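Local coordinates for centrosomal protein of 104 kDa (PDB 5LPH), which is required for building cilia and for the structural integrity of the ciliary tip, and is represented here by its tubulin-binding TOG domain, at residues K58-S61 against Y62-A66; L116-I119 against I120-I124. All coordinates share one frame; numbering follows the deposited sequence.

Interaction 1 of 2, residues K58-S61 against Y62-A66; sequences KTWS and YREDA
T59 O receives the amide of R63 at 3.1 Å and with it begins the hydrogen-bond ladder of the helix, continued by E64 N to W60 O at 2.8 Å and D65 N to S61 O. The amide of Y62 adds a weak bond to the same T59 carbonyl. T59 stands at the N-cap position, yet its side chain makes no capping bond. It packs instead: with CG2 anti to the backbone N (OG1 at chi1 -51°), the methyl sits over the centre of one face of the Y62 ring, a CH-pi contact 4.2 Å from CG2 to the centroid. The phenol oxygen of Y62 is held farther off, by the carbonyl of G27. This is the opening turn of helix 60-76 in the TOG domain, an all-helical array of HEAT-repeat type. On another side of the turn the chain of R63, bent at chi3 (-59°), folds back toward the residues before the helix. One guanidinium face lies against CA and CB of W60, with NH2 3.6 Å from W60 CB, while the carbonyl carbon of K58 lies at the edge, near its plane. NH1 also binds the carbonyl of C57 and NE forms a salt bridge with D103, which together fix the rotation of the guanidinium. W60 and E64 run side by side, E64 OE1 approaching W60 CZ3 at 3.7 Å, with carboxylate and indole planes 53° apart.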
loop_
_atom_site.group_PDB
_atom_site.type_symbol
_atom_site.label_atom_id
_atom_site.label_comp_id
_atom_site.label_asym_id
_atom_site.label_seq_id
_atom_site.Cartn_x
_atom_site.Cartn_y
_atom_site.Cartn_z
ATOM N N LYS A 58 -10.728 15.417 -18.520
ATOM C CA LYS A 58 -9.762 14.761 -19.405
ATOM C C LYS A 58 -8.453 15.533 -19.617
ATOM O O LYS A 58 -7.592 15.066 -20.354
ATOM C CB LYS A 58 -10.423 14.464 -20.757
ATOM C CG LYS A 58 -11.402 13.305 -20.703
ATOM C CD LYS A 58 -12.218 13.216 -21.983
ATOM C CE LYS A 58 -13.169 12.027 -21.964
ATOM N NZ LYS A 58 -14.065 12.052 -23.152
ATOM N N THR A 59 -8.302 16.696 -18.982
ATOM C CA THR A 59 -7.106 17.519 -19.127
ATOM C C THR A 59 -6.222 17.346 -17.892
ATOM O O THR A 59 -6.581 17.805 -16.801
ATOM C CB THR A 59 -7.501 19.003 -19.317
ATOM O OG1 THR A 59 -8.475 19.094 -20.361
ATOM C CG2 THR A 59 -6.304 19.863 -19.684
ATOM N N TRP A 60 -5.058 16.710 -18.066
ATOM C CA TRP A 60 -4.226 16.331 -16.923
ATOM C C TRP A 60 -3.763 17.522 -16.103
ATOM O O TRP A 60 -3.665 17.413 -14.889
ATOM C CB TRP A 60 -3.037 15.435 -17.325
ATOM C CG TRP A 60 -1.924 16.121 -18.018
ATOM C CD1 TRP A 60 -1.705 16.154 -19.355
ATOM C CD2 TRP A 60 -0.859 16.863 -17.413
ATOM N NE1 TRP A 60 -0.576 16.878 -19.628
ATOM C CE2 TRP A 60 -0.041 17.331 -18.454
ATOM C CE3 TRP A 60 -0.528 17.193 -16.092
ATOM C CZ2 TRP A 60 1.100 18.101 -18.221
ATOM C CZ3 TRP A 60 0.603 17.964 -15.857
ATOM C CH2 TRP A 60 1.406 18.407 -16.919
ATOM N N SER A 61 -3.481 18.650 -16.753
ATOM C CA SER A 61 -3.034 19.852 -16.037
ATOM C C SER A 61 -4.122 20.429 -15.125
ATOM O O SER A 61 -3.802 21.086 -14.132
ATOM C CB SER A 61 -2.514 20.921 -17.010
ATOM O OG SER A 61 -3.478 21.246 -17.997
ATOM N N TYR A 62 -5.393 20.189 -15.462
ATOM C CA TYR A 62 -6.503 20.523 -14.567
ATOM C C TYR A 62 -6.617 19.521 -13.427
ATOM O O TYR A 62 -6.867 19.923 -12.294
ATOM C CB TYR A 62 -7.845 20.624 -15.316
ATOM C CG TYR A 62 -7.958 21.759 -16.326
ATOM C CD1 TYR A 62 -6.976 22.767 -16.430
ATOM C CD2 TYR A 62 -9.067 21.841 -17.169
ATOM C CE1 TYR A 62 -7.091 23.792 -17.354
ATOM C CE2 TYR A 62 -9.194 22.872 -18.094
ATOM C CZ TYR A 62 -8.204 23.843 -18.181
ATOM O OH TYR A 62 -8.303 24.870 -19.084
ATOM N N ARG A 63 -6.457 18.231 -13.721
ATOM C CA ARG A 63 -6.456 17.209 -12.669
ATOM C C ARG A 63 -5.335 17.461 -11.666
ATOM O O ARG A 63 -5.556 17.364 -10.456
ATOM C CB ARG A 63 -6.351 15.801 -13.245
ATOM C CG ARG A 63 -7.563 15.394 -14.067
ATOM C CD ARG A 63 -7.657 13.888 -14.229
ATOM N NE ARG A 63 -6.494 13.302 -14.885
ATOM C CZ ARG A 63 -6.267 13.268 -16.204
ATOM N NH1 ARG A 63 -7.091 13.842 -17.082
ATOM N NH2 ARG A 63 -5.167 12.669 -16.651
ATOM N N GLU A 64 -4.156 17.833 -12.169
ATOM C CA GLU A 64 -3.023 18.175 -11.307
ATOM C C GLU A 64 -3.308 19.423 -10.475
ATOM O O GLU A 64 -3.044 19.438 -9.273
ATOM C CB GLU A 64 -1.742 18.395 -12.118
ATOM C CG GLU A 64 -0.482 18.374 -11.257
ATOM C CD GLU A 64 0.706 19.131 -11.834
ATOM O OE1 GLU A 64 0.539 20.000 -12.717
ATOM O OE2 GLU A 64 1.834 18.864 -11.368
ATOM N N ASP A 65 -3.828 20.461 -11.125
ATOM C CA ASP A 65 -4.143 21.731 -10.466
ATOM C C ASP A 65 -5.171 21.582 -9.336
ATOM O O ASP A 65 -5.044 22.227 -8.299
ATOM C CB ASP A 65 -4.654 22.752 -11.489
ATOM C CG ASP A 65 -4.846 24.130 -10.891
ATOM O OD1 ASP A 65 -3.828 24.760 -10.534
ATOM O OD2 ASP A 65 -6.011 24.576 -10.782
ATOM N N ALA A 66 -6.177 20.737 -9.548
ATOM C CA ALA A 66 -7.171 20.439 -8.519
ATOM C C ALA A 66 -6.518 19.894 -7.247
ATOM O O ALA A 66 -6.839 20.342 -6.149
ATOM C CB ALA A 66 -8.197 19.451 -9.038
#

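Interaction 2 of 2, residues L116-I119 against I120-I124; sequences LKMI and ITQYI
The amide of Q122 lies across the side chain of M118, a selenomethionine, its OE1 3.7 Å from M118 CG, and the two chains meet at about a right angle. The ring of Y123 points elsewhere: it meets H127 edge-to-face, and its hydroxyl bonds to the carbonyl of L86, leaving CB to touch M118 SE at 4.1 Å. Both side-chain contacts of M118 hold for one of its two deposited conformers and are to that extent doubtful. Beneath these side chains the backbone widens into a pi-type turn. M118 O takes two amides, Y123 N at 3.0 Å and Q122 N at 2.9 Å; I124 N then bonds to I119 O, also five residues back. Before the widening, I120 N and T121 N keep the usual four-residue spacing. L116 and I120 lie alongside each other, their CD1 atoms 3.9 Å apart. K117 extends outward to a salt bridge with E166. In the helical stack of the TOG domain, M118 packs on helix 60-76, I119 and I124 reach both L90 of helix 83-100 and helix 131-147, and I120 meets C137 of the latter.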
loop_
_atom_site.group_PDB
_atom_site.type_symbol
_atom_site.label_atom_id
_atom_site.label_comp_id
_atom_site.label_asym_id
_atom_site.label_seq_id
_atom_site.Cartn_x
_atom_site.Cartn_y
_atom_site.Cartn_z
ATOM N N LEU A 116 -1.485 13.165 -0.222
ATOM C CA LEU A 116 -1.712 12.095 0.751
ATOM C C LEU A 116 -0.741 12.205 1.915
ATOM O O LEU A 116 -1.156 12.128 3.072
ATOM C CB LEU A 116 -1.581 10.716 0.088
ATOM C CG LEU A 116 -1.914 9.480 0.933
ATOM C CD1 LEU A 116 -3.251 9.604 1.650
ATOM C CD2 LEU A 116 -1.894 8.232 0.061
ATOM N N LYS A 117 0.536 12.409 1.603
ATOM C CA LYS A 117 1.561 12.595 2.626
ATOM C C LYS A 117 1.277 13.808 3.525
ATOM O O LYS A 117 1.438 13.724 4.741
ATOM C CB LYS A 117 2.958 12.698 2.000
ATOM C CG LYS A 117 4.056 13.028 3.001
ATOM C CD LYS A 117 5.444 12.713 2.479
ATOM C CE LYS A 117 6.497 13.198 3.466
ATOM N NZ LYS A 117 7.878 13.000 2.955
HETATM N N MSE A 118 0.840 14.917 2.933
HETATM C CA MSE A 118 0.508 16.126 3.702
HETATM C C MSE A 118 -0.649 15.873 4.641
HETATM O O MSE A 118 -0.648 16.355 5.767
HETATM C CB MSE A 118 0.191 17.302 2.772
HETATM C CG MSE A 118 -0.185 18.578 3.542
HETATM SE SE MSE A 118 -2.142 18.603 3.822
HETATM C CE MSE A 118 -2.442 19.039 1.935
ATOM N N ILE A 119 -1.660 15.133 4.182
ATOM C CA ILE A 119 -2.834 14.823 5.014
ATOM C C ILE A 119 -2.449 13.988 6.246
ATOM O O ILE A 119 -2.854 14.309 7.364
ATOM C CB ILE A 119 -3.951 14.108 4.205
ATOM C CG1 ILE A 119 -4.577 15.076 3.196
ATOM C CG2 ILE A 119 -5.052 13.585 5.122
ATOM C CD1 ILE A 119 -5.326 14.397 2.070
ATOM N N ILE A 120 -1.676 12.925 6.036
ATOM C CA ILE A 120 -1.280 12.029 7.128
ATOM C C ILE A 120 -0.268 12.686 8.081
ATOM O O ILE A 120 -0.408 12.565 9.290
ATOM C CB ILE A 120 -0.730 10.681 6.594
ATOM C CG1 ILE A 120 -1.829 9.914 5.848
ATOM C CG2 ILE A 120 -0.176 9.826 7.736
ATOM C CD1 ILE A 120 -1.315 8.828 4.924
ATOM N N THR A 121 0.728 13.376 7.526
ATOM C CA THR A 121 1.899 13.865 8.278
ATOM C C THR A 121 1.795 15.304 8.804
ATOM O O THR A 121 2.523 15.666 9.730
ATOM C CB THR A 121 3.162 13.686 7.372
ATOM O OG1 THR A 121 3.353 12.288 7.137
ATOM C CG2 THR A 121 4.491 14.285 7.908
ATOM N N GLN A 122 0.909 16.121 8.234
ATOM C CA GLN A 122 0.810 17.541 8.614
ATOM C C GLN A 122 -0.582 17.961 9.093
ATOM O O GLN A 122 -0.710 18.551 10.162
ATOM C CB GLN A 122 1.261 18.432 7.454
ATOM C CG GLN A 122 2.623 18.053 6.880
ATOM C CD GLN A 122 3.161 19.087 5.906
ATOM O OE1 GLN A 122 3.294 18.821 4.706
ATOM N NE2 GLN A 122 3.457 20.279 6.413
ATOM N N TYR A 123 -1.610 17.663 8.300
ATOM C CA TYR A 123 -2.993 18.066 8.593
ATOM C C TYR A 123 -3.546 17.382 9.838
ATOM O O TYR A 123 -4.086 18.046 10.722
ATOM C CB TYR A 123 -3.874 17.740 7.386
ATOM C CG TYR A 123 -5.339 18.139 7.451
ATOM C CD1 TYR A 123 -5.762 19.406 7.040
ATOM C CD2 TYR A 123 -6.312 17.223 7.847
ATOM C CE1 TYR A 123 -7.107 19.757 7.057
ATOM C CE2 TYR A 123 -7.655 17.565 7.865
ATOM C CZ TYR A 123 -8.049 18.831 7.470
ATOM O OH TYR A 123 -9.389 19.155 7.489
ATOM N N ILE A 124 -3.430 16.058 9.895
ATOM C CA ILE A 124 -3.951 15.284 11.032
ATOM C C ILE A 124 -3.326 15.703 12.386
ATOM O O ILE A 124 -4.070 15.996 13.321
ATOM C CB ILE A 124 -3.876 13.755 10.779
ATOM C CG1 ILE A 124 -5.003 13.352 9.813
ATOM C CG2 ILE A 124 -3.980 12.963 12.083
ATOM C CD1 ILE A 124 -4.911 11.937 9.271
#

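Overall arrangement
Two helices of one TOG domain illustrate how local geometry differs between a helix start and a widened turn near the end of a helix. Interaction 1 is a surface contact, centred about 24 Å from the centre of the chain, whereas interaction 2 is buried, about 16 Å from it. Their centres are about 21 Å apart and their nearest atoms about 9 Å, so they do not touch. The link runs through the helices themselves: W60, R63 and E64 pack near the beginning of helix 106-126, on S107 and V108, while farther along that helix M118 and I119 pack on L74 of helix 60-76. Both belong to the packing of neighbouring helices.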